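Local coordinates for LPG0439 HIT-related domain-containing protein (Legionella pneumophila subsp. pneumophila, PDB 5L0L), which is of unknown function but, as a HIT-related domain of a predicted membrane protein, probably binds phosphate-containing ligands, perhaps nucleotides, in a histidine-lined pocket, at residues W132-P137 and L154-I159; E4-E9 and G119-P124; M185-L190 and V209-K214; F99-N104 and S125-H130. All blocks are in the same frame, centred on the assembly; numbering follows the deposited sequence.

Contact 1: residues W132-P137 and L154-I159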
# COMPACT_ATOMS: atom_id res chain seq x y z
N TRP A 132 -5.18 5.70 -5.40
CA TRP A 132 -6.40 6.14 -6.08
C TRP A 132 -7.47 6.41 -5.05
O TRP A 132 -7.27 6.16 -3.84
CB TRP A 132 -6.86 5.07 -7.10
CG TRP A 132 -7.18 3.77 -6.44
CD1 TRP A 132 -8.41 3.32 -6.06
CD2 TRP A 132 -6.25 2.74 -6.06
NE1 TRP A 132 -8.30 2.10 -5.44
CE2 TRP A 132 -7.00 1.71 -5.43
CE3 TRP A 132 -4.86 2.58 -6.18
CZ2 TRP A 132 -6.41 0.54 -4.95
CZ3 TRP A 132 -4.28 1.45 -5.65
CH2 TRP A 132 -5.04 0.44 -5.03
N GLY A 133 -8.57 6.97 -5.52
CA GLY A 133 -9.71 7.33 -4.64
C GLY A 133 -10.93 6.48 -4.94
O GLY A 133 -11.14 6.04 -6.10
N ARG A 134 -11.74 6.26 -3.90
CA ARG A 134 -13.03 5.59 -3.99
C ARG A 134 -14.17 6.53 -3.56
O ARG A 134 -14.03 7.36 -2.65
CB ARG A 134 -13.06 4.29 -3.16
CG ARG A 134 -11.92 3.32 -3.45
CD ARG A 134 -11.94 2.80 -4.90
NE ARG A 134 -13.15 2.04 -5.20
CZ ARG A 134 -13.34 0.76 -4.85
NH1 ARG A 134 -14.48 0.19 -5.15
NH2 ARG A 134 -12.40 0.03 -4.22
N GLY A 135 -15.31 6.30 -4.16
CA GLY A 135 -16.50 7.08 -3.92
C GLY A 135 -17.54 6.82 -4.98
O GLY A 135 -17.54 5.73 -5.57
N ASP A 136 -18.46 7.76 -5.21
CA ASP A 136 -19.45 7.59 -6.25
C ASP A 136 -18.76 7.63 -7.61
O ASP A 136 -18.25 8.68 -8.00
CB ASP A 136 -20.51 8.69 -6.15
CG ASP A 136 -21.57 8.61 -7.23
OD1 ASP A 136 -21.50 7.79 -8.16
OD2 ASP A 136 -22.51 9.43 -7.13
N PRO A 137 -18.74 6.51 -8.35
CA PRO A 137 -18.05 6.52 -9.64
C PRO A 137 -18.56 7.53 -10.64
O PRO A 137 -17.79 7.95 -11.50
CB PRO A 137 -18.28 5.11 -10.17
CG PRO A 137 -18.48 4.28 -8.94
CD PRO A 137 -19.29 5.17 -8.06
N LEU A 154 -16.51 -2.93 -3.56
CA LEU A 154 -15.98 -3.86 -4.56
C LEU A 154 -14.47 -3.64 -4.68
O LEU A 154 -13.98 -2.53 -4.46
CB LEU A 154 -16.63 -3.64 -5.92
CG LEU A 154 -18.15 -3.82 -5.94
CD1 LEU A 154 -18.72 -3.43 -7.29
CD2 LEU A 154 -18.50 -5.26 -5.57
N MSE A 155 -13.75 -4.68 -5.07
CA MSE A 155 -12.32 -4.58 -5.35
C MSE A 155 -12.00 -3.74 -6.59
O MSE A 155 -12.54 -3.99 -7.66
CB MSE A 155 -11.73 -5.98 -5.56
CG MSE A 155 -10.22 -6.03 -5.77
SE MSE A 155 -9.31 -5.76 -4.06
CE MSE A 155 -9.66 -7.50 -3.29
N PHE A 156 -11.09 -2.78 -6.45
CA PHE A 156 -10.56 -2.01 -7.57
C PHE A 156 -9.42 -2.80 -8.21
O PHE A 156 -8.43 -3.11 -7.54
CB PHE A 156 -10.06 -0.66 -7.07
CG PHE A 156 -9.72 0.33 -8.15
CD1 PHE A 156 -8.63 0.13 -8.99
CD2 PHE A 156 -10.47 1.49 -8.31
CE1 PHE A 156 -8.29 1.07 -9.98
CE2 PHE A 156 -10.14 2.42 -9.29
CZ PHE A 156 -9.05 2.22 -10.11
N ASP A 157 -9.57 -3.21 -9.46
CA ASP A 157 -8.54 -4.03 -10.10
C ASP A 157 -7.56 -3.12 -10.82
O ASP A 157 -7.94 -2.40 -11.75
CB ASP A 157 -9.16 -5.05 -11.08
CG ASP A 157 -8.19 -6.18 -11.40
OD1 ASP A 157 -7.01 -5.95 -11.80
OD2 ASP A 157 -8.59 -7.35 -11.21
N LEU A 158 -6.29 -3.14 -10.39
CA LEU A 158 -5.26 -2.28 -10.99
C LEU A 158 -4.77 -2.76 -12.36
O LEU A 158 -4.07 -2.00 -13.04
CB LEU A 158 -4.06 -2.08 -10.04
CG LEU A 158 -4.43 -1.32 -8.76
CD1 LEU A 158 -3.29 -1.41 -7.76
CD2 LEU A 158 -4.79 0.16 -9.00
N ILE A 159 -5.15 -3.98 -12.75
CA ILE A 159 -4.97 -4.57 -14.07
C ILE A 159 -3.55 -5.11 -14.19
O ILE A 159 -2.60 -4.34 -14.31
CB ILE A 159 -5.23 -3.63 -15.28
CG1 ILE A 159 -6.53 -2.86 -15.18
CG2 ILE A 159 -5.26 -4.46 -16.58
CD1 ILE A 159 -7.78 -3.69 -14.98
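Trp132 lays one face of its indole over two side chains of 154-159, with Phe156 under the five-membered ring and Leu158 under the six-membered ring. The Phe156 ring stacks face to face, its centroid 4.1 Å from that of the pyrrole ring and the planes 30° apart, a tilted stack; the two side chains run past each other in opposite directions. Phe156 CG lies 3.5 Å from Trp132 NE1. Farther along the same face, Leu158 CD2 makes a CH-pi contact, 3.8 Å from the six-membered centroid, while CD1 reaches the CZ3-CH2 rim. Trp132 gets there by holding CG between its backbone N and carbonyl carbon (chi1 61°), which swings the indole over the loop; the NE1 hydrogen goes to Gln98 on strand 96-101.

In fold terms, strand 128-134 is leaving the six-stranded sheet here, and 154-159 is part of a long irregular loop that folds back over its end. Arg134 makes the polar half of the contact. Its chain is bent at chi2 and chi3, curling past Phe156 with CD 3.9 Å from CD2 of that ring. The guanidinium then grips a single oxygen end-on: NH1 (2.9 Å) and NH2 (3.0 Å) both bond Leu154 O, which lies in the guanidinium plane, and NH2 approaches nearly along the C=O axis. The guanidinium plane stands 60° from the Phe156 ring, with NH2 passing 3.8 Å from Phe156 CB. NH2 also bonds Gln98 OE1, and NH1 the carbonyl of Pro150, so several acceptors fix its rotation.

Contact 2: residues E4-E9 and G119-P124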
# COMPACT_ATOMS: atom_id res chain seq x y z
N GLU A 4 15.94 -13.62 -8.67
CA GLU A 4 16.99 -13.06 -9.53
C GLU A 4 16.54 -11.73 -10.12
O GLU A 4 15.34 -11.51 -10.36
CB GLU A 4 17.35 -13.98 -10.69
CG GLU A 4 17.97 -15.35 -10.30
CD GLU A 4 19.44 -15.32 -9.86
OE1 GLU A 4 20.29 -14.61 -10.47
OE2 GLU A 4 19.78 -16.07 -8.89
N PHE A 5 17.52 -10.86 -10.35
CA PHE A 5 17.29 -9.55 -10.96
C PHE A 5 17.80 -9.52 -12.39
O PHE A 5 18.96 -9.88 -12.65
CB PHE A 5 17.96 -8.48 -10.14
CG PHE A 5 17.35 -8.30 -8.79
CD1 PHE A 5 16.25 -7.47 -8.61
CD2 PHE A 5 17.85 -9.00 -7.69
CE1 PHE A 5 15.68 -7.30 -7.36
CE2 PHE A 5 17.28 -8.85 -6.43
CZ PHE A 5 16.19 -8.00 -6.26
N LEU A 6 16.95 -9.06 -13.31
CA LEU A 6 17.36 -8.88 -14.70
C LEU A 6 18.51 -7.88 -14.80
O LEU A 6 18.52 -6.85 -14.11
CB LEU A 6 16.19 -8.39 -15.56
CG LEU A 6 16.41 -8.39 -17.08
CD1 LEU A 6 16.38 -9.80 -17.65
CD2 LEU A 6 15.39 -7.50 -17.77
N LYS A 7 19.49 -8.20 -15.63
CA LYS A 7 20.56 -7.25 -16.00
C LYS A 7 20.27 -6.82 -17.42
O LYS A 7 20.25 -7.66 -18.32
CB LYS A 7 21.95 -7.89 -15.91
CG LYS A 7 22.64 -7.78 -14.55
CD LYS A 7 22.10 -8.81 -13.56
CE LYS A 7 22.46 -8.49 -12.11
NZ LYS A 7 21.74 -9.40 -11.17
N HIS A 8 20.03 -5.52 -17.60
CA HIS A 8 19.57 -4.98 -18.88
C HIS A 8 19.77 -3.46 -18.99
O HIS A 8 19.67 -2.74 -18.00
CB HIS A 8 18.09 -5.33 -19.10
CG HIS A 8 17.61 -5.03 -20.48
ND1 HIS A 8 16.94 -3.86 -20.80
CD2 HIS A 8 17.73 -5.72 -21.64
CE1 HIS A 8 16.65 -3.86 -22.09
NE2 HIS A 8 17.12 -4.98 -22.62
N GLU A 9 20.03 -3.01 -20.21
CA GLU A 9 20.30 -1.60 -20.54
C GLU A 9 19.05 -1.03 -21.24
O GLU A 9 18.68 -1.51 -22.31
CB GLU A 9 21.54 -1.54 -21.45
CG GLU A 9 21.71 -0.30 -22.33
CD GLU A 9 22.35 0.87 -21.59
OE1 GLU A 9 21.81 1.26 -20.52
OE2 GLU A 9 23.37 1.39 -22.10
N GLY A 119 12.30 -7.70 -13.06
CA GLY A 119 12.65 -6.90 -14.21
C GLY A 119 12.32 -7.63 -15.48
O GLY A 119 12.38 -8.86 -15.53
N SER A 120 11.95 -6.87 -16.51
CA SER A 120 11.74 -7.40 -17.86
C SER A 120 12.34 -6.44 -18.87
O SER A 120 12.63 -5.28 -18.56
CB SER A 120 10.25 -7.60 -18.18
OG SER A 120 9.57 -6.36 -18.33
N GLU A 121 12.49 -6.93 -20.10
CA GLU A 121 13.03 -6.17 -21.23
C GLU A 121 12.14 -4.95 -21.52
O GLU A 121 12.65 -3.87 -21.79
CB GLU A 121 13.10 -7.04 -22.50
CG GLU A 121 13.81 -8.40 -22.39
CD GLU A 121 15.30 -8.34 -22.67
OE1 GLU A 121 15.71 -8.28 -23.85
OE2 GLU A 121 16.08 -8.40 -21.69
N GLU A 122 10.82 -5.14 -21.41
CA GLU A 122 9.82 -4.08 -21.69
C GLU A 122 9.65 -3.09 -20.54
O GLU A 122 9.30 -1.93 -20.76
CB GLU A 122 8.43 -4.66 -21.99
CG GLU A 122 8.40 -5.77 -23.04
CD GLU A 122 8.30 -7.16 -22.42
OE1 GLU A 122 7.16 -7.69 -22.39
OE2 GLU A 122 9.34 -7.71 -21.96
N GLU A 123 9.89 -3.54 -19.31
CA GLU A 123 9.61 -2.72 -18.15
C GLU A 123 10.63 -3.01 -17.02
O GLU A 123 10.67 -4.13 -16.49
CB GLU A 123 8.17 -3.02 -17.70
CG GLU A 123 7.69 -2.27 -16.48
CD GLU A 123 6.19 -2.41 -16.24
OE1 GLU A 123 5.44 -2.83 -17.16
OE2 GLU A 123 5.76 -2.10 -15.11
N PRO A 124 11.45 -2.02 -16.65
CA PRO A 124 12.31 -2.27 -15.49
C PRO A 124 11.47 -2.39 -14.23
O PRO A 124 10.36 -1.83 -14.17
CB PRO A 124 13.19 -1.02 -15.42
CG PRO A 124 12.42 0.04 -16.13
CD PRO A 124 11.64 -0.66 -17.20
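This is a small van der Waals contact at the surface, where the chain running out of the N-terminal strand 3-5 passes the turn that follows strand 115-118. Leu6 and Gly119 form its inner part, with their CA atoms 5.1 Å apart. Gly119 has a positive phi (108°), which suits glycine, and with no side chain in the way Leu6 CB comes within 3.9 Å of Gly119 C. The leucine holds CG anti to its backbone N (chi1 -170°), sending CD2 over the next peptide, 3.4 Å from Ser120 C.

Two residues on, His8 and Glu121 cross at about a right angle nearer the solvent. Glu121 is bent at chi2, bringing its carboxylate round to the CD2 corner of the imidazole with OE2 3.1 Å from His8 CD2. NE2 is farther off, 3.7 Å from the same oxygen, and the two planes are 65° apart. Glu121 CA sits over one face of the ring, so the glutamate meets the histidine with its backbone as well as its acid.

The turn keeps its own shape: Ser120 OG accepts from Glu123 N at 3.0 Å, an ST motif, and Ser120 N bonds Glu123 O. Tyr10 ties the two segments further, its OH bonding Ser120 O and its ring meeting His8 edge to face. Behind the contact, strand 3-5 runs parallel to 115-118 at the edge of the small three-stranded sheet, where Leu6 pairs through its backbone with Ile118.

Contact 3: residues M185-L190 and V209-K214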
# COMPACT_ATOMS: atom_id res chain seq x y z
N MSE A 185 -5.88 20.28 -10.70
CA MSE A 185 -6.45 20.22 -9.35
C MSE A 185 -5.56 19.48 -8.39
O MSE A 185 -5.44 19.87 -7.23
CB MSE A 185 -7.87 19.66 -9.37
CG MSE A 185 -8.61 19.82 -8.06
SE MSE A 185 -8.80 21.70 -7.49
CE MSE A 185 -10.23 22.26 -8.58
N PHE A 186 -4.92 18.38 -8.84
CA PHE A 186 -3.96 17.68 -7.98
C PHE A 186 -2.81 18.62 -7.58
O PHE A 186 -2.44 18.68 -6.40
CB PHE A 186 -3.42 16.41 -8.61
CG PHE A 186 -4.21 15.18 -8.24
CD1 PHE A 186 -5.48 14.98 -8.76
CD2 PHE A 186 -3.70 14.23 -7.37
CE1 PHE A 186 -6.23 13.86 -8.42
CE2 PHE A 186 -4.44 13.08 -7.04
CZ PHE A 186 -5.71 12.90 -7.57
N LYS A 187 -2.29 19.38 -8.55
CA LYS A 187 -1.21 20.34 -8.25
C LYS A 187 -1.65 21.40 -7.22
O LYS A 187 -0.94 21.66 -6.26
CB LYS A 187 -0.72 21.03 -9.51
CG LYS A 187 0.07 20.13 -10.43
CD LYS A 187 0.41 20.83 -11.72
CE LYS A 187 1.10 19.91 -12.71
NZ LYS A 187 1.37 20.59 -14.00
N LEU A 188 -2.83 21.96 -7.42
CA LEU A 188 -3.34 22.97 -6.52
C LEU A 188 -3.58 22.43 -5.12
O LEU A 188 -3.17 23.06 -4.14
CB LEU A 188 -4.60 23.63 -7.08
CG LEU A 188 -5.20 24.73 -6.19
CD1 LEU A 188 -4.20 25.84 -5.95
CD2 LEU A 188 -6.47 25.29 -6.83
N LYS A 189 -4.23 21.27 -5.01
CA LYS A 189 -4.51 20.72 -3.69
C LYS A 189 -3.20 20.37 -2.97
O LYS A 189 -3.09 20.58 -1.78
CB LYS A 189 -5.45 19.50 -3.77
CG LYS A 189 -6.88 19.82 -4.21
CD LYS A 189 -7.55 20.83 -3.35
CE LYS A 189 -9.04 21.05 -3.64
NZ LYS A 189 -9.40 22.31 -2.92
N LEU A 190 -2.22 19.86 -3.70
CA LEU A 190 -0.93 19.56 -3.10
C LEU A 190 -0.22 20.83 -2.65
O LEU A 190 0.30 20.90 -1.52
CB LEU A 190 -0.07 18.77 -4.08
CG LEU A 190 1.34 18.41 -3.60
CD1 LEU A 190 1.32 17.63 -2.31
CD2 LEU A 190 2.07 17.67 -4.71
N VAL A 209 8.69 19.57 -1.72
CA VAL A 209 7.82 19.34 -2.85
C VAL A 209 8.07 20.43 -3.90
O VAL A 209 8.05 21.61 -3.56
CB VAL A 209 6.35 19.45 -2.38
CG1 VAL A 209 5.40 19.28 -3.55
CG2 VAL A 209 6.06 18.46 -1.27
N THR A 210 8.32 20.02 -5.14
CA THR A 210 8.38 20.92 -6.28
C THR A 210 7.30 20.51 -7.32
O THR A 210 7.42 19.46 -7.98
CB THR A 210 9.77 20.88 -6.95
OG1 THR A 210 10.76 21.19 -5.97
CG2 THR A 210 9.88 21.91 -8.08
N ILE A 211 6.29 21.36 -7.49
CA ILE A 211 5.22 21.12 -8.46
C ILE A 211 5.83 21.20 -9.86
O ILE A 211 6.64 22.08 -10.12
CB ILE A 211 4.12 22.19 -8.37
CG1 ILE A 211 3.44 22.18 -7.00
CG2 ILE A 211 3.10 22.02 -9.50
CD1 ILE A 211 2.73 20.92 -6.61
N HIS A 212 5.45 20.30 -10.74
CA HIS A 212 5.92 20.29 -12.12
C HIS A 212 5.20 21.36 -12.95
O HIS A 212 3.99 21.30 -13.09
CB HIS A 212 5.66 18.93 -12.76
CG HIS A 212 6.10 18.84 -14.19
ND1 HIS A 212 7.40 18.54 -14.55
CD2 HIS A 212 5.42 18.98 -15.35
CE1 HIS A 212 7.50 18.50 -15.87
NE2 HIS A 212 6.31 18.78 -16.38
N ASP A 213 5.92 22.33 -13.50
CA ASP A 213 5.32 23.29 -14.44
C ASP A 213 5.11 22.62 -15.81
O ASP A 213 6.04 22.04 -16.36
CB ASP A 213 6.19 24.54 -14.62
CG ASP A 213 6.28 25.37 -13.35
OD1 ASP A 213 5.45 25.17 -12.44
OD2 ASP A 213 7.17 26.24 -13.26
N LYS A 214 3.88 22.69 -16.32
CA LYS A 214 3.58 22.19 -17.68
C LYS A 214 4.48 22.83 -18.75
O LYS A 214 4.78 24.03 -18.69
CB LYS A 214 2.11 22.43 -18.05
CG LYS A 214 1.20 21.23 -17.90
CD LYS A 214 -0.09 21.44 -18.70
CE LYS A 214 -1.03 20.24 -18.59
NZ LYS A 214 -0.48 19.03 -19.25
O HOH W 1 1.48 24.01 -14.19
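Lys187 is the first residue of helix segment 185-190 to meet 209-214, and it does so along its whole length. Its CG and CD run past Ile211 CG2, each 3.7 Å from that methyl. Beyond CG the chain is fully extended, which carries the ammonium past the isoleucine to the backbone that follows the strand. There NZ donates to His212 O at 2.9 Å, nearly in line with the carbonyl bond (C=O...N 163°). A water weakly bonded to both NZ and Lys214 N makes a looser second link, and Lys214 CG lies beside the ammonium at 4.0 Å. Ile211 uses two branches: CG2 against the lysine chain, and CD1 against Lys187 O and Leu190.

The next turn supplies Leu190, whose CG, anti to the backbone N (chi1 179°), sends CD2 toward the strand. This methyl rests against two methyls of the strand, 3.8 Å from Ile211 CD1 and 3.9 Å from Val209 CG1. Val209 and Ile211, being alternate residues of the strand, both turn toward the helix, while Thr210 between them points away.

Segments 185-190 and 209-211 run roughly antiparallel (145° between their directions), their axes 9.7 Å apart at closest. The strand 207-211 is an outermost member of the six-stranded sheet, paired with 25-31; helix 176-194 packs across both of these strands, and helix 73-92 meets it at Leu190 through Met86.

Contact 4: residues F99-N104 and S125-H130. With SO4 (sulfate ion), chain C.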
# COMPACT_ATOMS: atom_id res chain seq x y z
N PHE A 99 -4.28 2.37 -1.67
CA PHE A 99 -3.01 2.27 -2.36
C PHE A 99 -2.43 0.86 -2.32
O PHE A 99 -2.77 0.08 -1.41
CB PHE A 99 -1.96 3.32 -1.84
CG PHE A 99 -1.66 3.27 -0.36
CD1 PHE A 99 -0.70 2.40 0.15
CD2 PHE A 99 -2.32 4.11 0.52
CE1 PHE A 99 -0.43 2.36 1.50
CE2 PHE A 99 -2.04 4.08 1.88
CZ PHE A 99 -1.11 3.20 2.36
N SER A 100 -1.58 0.55 -3.30
CA SER A 100 -0.94 -0.77 -3.38
C SER A 100 0.47 -0.64 -3.95
O SER A 100 0.67 0.05 -4.97
CB SER A 100 -1.71 -1.73 -4.30
OG SER A 100 -3.02 -2.05 -3.88
N GLN A 101 1.43 -1.32 -3.31
CA GLN A 101 2.74 -1.59 -3.90
C GLN A 101 2.74 -3.04 -4.38
O GLN A 101 2.57 -3.99 -3.58
CB GLN A 101 3.85 -1.39 -2.88
CG GLN A 101 5.24 -1.76 -3.42
CD GLN A 101 6.36 -1.36 -2.50
OE1 GLN A 101 7.19 -2.22 -2.09
NE2 GLN A 101 6.34 -0.17 -2.06
N LEU A 102 2.86 -3.22 -5.69
CA LEU A 102 2.70 -4.53 -6.30
C LEU A 102 3.94 -4.87 -7.10
O LEU A 102 4.79 -5.61 -6.61
CB LEU A 102 1.40 -4.60 -7.13
CG LEU A 102 0.09 -4.33 -6.42
CD1 LEU A 102 -1.10 -4.54 -7.36
CD2 LEU A 102 -0.13 -5.17 -5.17
N GLY A 103 4.06 -4.34 -8.31
CA GLY A 103 5.16 -4.71 -9.20
C GLY A 103 4.93 -5.95 -10.06
O GLY A 103 5.90 -6.43 -10.68
N ASN A 104 3.69 -6.45 -10.17
CA ASN A 104 3.43 -7.68 -10.91
C ASN A 104 3.86 -7.59 -12.38
O ASN A 104 4.30 -8.59 -12.98
CB ASN A 104 1.97 -8.03 -10.89
CG ASN A 104 1.46 -8.31 -9.49
OD1 ASN A 104 2.11 -9.00 -8.69
ND2 ASN A 104 0.32 -7.74 -9.18
N SER A 125 11.98 -3.13 -13.24
CA SER A 125 11.43 -3.09 -11.91
C SER A 125 11.92 -1.80 -11.24
O SER A 125 13.13 -1.55 -11.17
CB SER A 125 11.84 -4.33 -11.12
OG SER A 125 11.48 -4.22 -9.75
N MSE A 126 10.96 -0.99 -10.80
CA MSE A 126 11.22 0.27 -10.11
C MSE A 126 10.52 0.22 -8.79
O MSE A 126 9.48 -0.45 -8.65
CB MSE A 126 10.62 1.43 -10.90
CG MSE A 126 11.20 1.58 -12.28
SE MSE A 126 10.10 2.97 -13.19
CE MSE A 126 9.04 1.71 -14.21
N LEU A 127 11.04 0.91 -7.79
CA LEU A 127 10.33 1.02 -6.50
C LEU A 127 9.19 2.04 -6.71
O LEU A 127 9.43 3.19 -7.00
CB LEU A 127 11.24 1.49 -5.39
CG LEU A 127 10.63 1.73 -4.01
CD1 LEU A 127 10.05 0.46 -3.44
CD2 LEU A 127 11.67 2.35 -3.09
N HIS A 128 7.95 1.56 -6.62
CA HIS A 128 6.81 2.43 -6.94
C HIS A 128 5.55 1.87 -6.37
O HIS A 128 5.46 0.66 -6.13
CB HIS A 128 6.67 2.66 -8.47
CG HIS A 128 6.14 1.48 -9.23
ND1 HIS A 128 6.84 0.30 -9.38
CD2 HIS A 128 4.95 1.28 -9.84
CE1 HIS A 128 6.13 -0.55 -10.09
NE2 HIS A 128 4.97 0.02 -10.38
N LEU A 129 4.55 2.73 -6.17
CA LEU A 129 3.25 2.26 -5.75
C LEU A 129 2.15 3.08 -6.42
O LEU A 129 2.41 4.13 -7.00
CB LEU A 129 3.09 2.25 -4.24
CG LEU A 129 3.16 3.52 -3.40
CD1 LEU A 129 1.89 4.34 -3.48
CD2 LEU A 129 3.44 3.16 -1.95
N HIS A 130 0.95 2.54 -6.33
CA HIS A 130 -0.25 3.09 -6.97
C HIS A 130 -1.15 3.60 -5.87
O HIS A 130 -1.27 2.98 -4.83
CB HIS A 130 -1.01 1.99 -7.72
CG HIS A 130 -0.18 1.30 -8.74
ND1 HIS A 130 0.01 1.82 -9.99
CD2 HIS A 130 0.57 0.18 -8.67
CE1 HIS A 130 0.85 1.04 -10.66
NE2 HIS A 130 1.16 0.01 -9.89
S SO4 C . 2.63 -2.76 -11.32
O1 SO4 C . 3.20 -1.56 -12.00
O2 SO4 C . 3.43 -3.84 -11.87
O3 SO4 C . 2.83 -2.39 -9.92
O4 SO4 C . 1.28 -2.64 -11.88
O HOH W 2 3.72 -1.15 -7.35
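Ser100 and His130 face each other as an antiparallel hydrogen-bonded pair, each backbone N donating to the other's O at 2.9 Å, and this pairing brings the NE2 edge of the His130 imidazole up to a sulfate ion. From the backbone outward, His130 CB and CG pass close to Ser100 O, which then lies near the ring plane at the edge, 3.7 Å from CD2. At the tip NE2 donates to sulfate O3 at 2.9 Å and weakly to O1; CE1 meets O1 and O4.

His128 reaches the same ion from two residues earlier. A chi1 of 74° folds the ring back over its own backbone, where NE2 bonds O1 at 2.9 Å. At the other end ND1 donates to Met126 O at 2.8 Å, in the imidazole plane but from above the carbonyl plane. The loop after strand 96-101 closes over the anion: Gly103 N bonds O3 at 2.8 Å, and a water joins Leu102 N and His128 O to that oxygen. Asn105 N is a further donor.

Leu129 CB packs on Gln101 CA, and the Gln101 amide bonds Gln76. Beyond Phe99-Gln101 the sheet continues into the second subunit, where Ser100 OG meets its own counterpart.

His128 and His130 match the second and third histidines of the histidine-triad motif, with Met126 at the place of the first, and an ND1-to-backbone bond like that of His128 orients the nucleophilic histidine in active HIT hydrolases. The sulfate, probably from the crystallisation liquor, therefore plausibly marks a phosphate site, though activity here is not established.

From the N terminus, residues 4-9 open contact 2, and about 90 residues later 99-104 open contact 4. Contact 2 closes at 119-124 just before contact 4 closes at 125-130, so the two cross, and they touch where Gly119 meets Ser125; contact 2 lies beside the small three-stranded sheet, contact 4 on the large one, and residues 119-130 lead across. Strand 128-134 then leads straight into contact 1, closed at 154-159 by a loop without helix or strand. Contacts 1 and 4 share that strand and pack together, Trp132 and Leu158 against Ser100, and both touch the second subunit. Contact 3 follows last in series, fastening helix 176-194 to the opposite outermost strand of the large sheet.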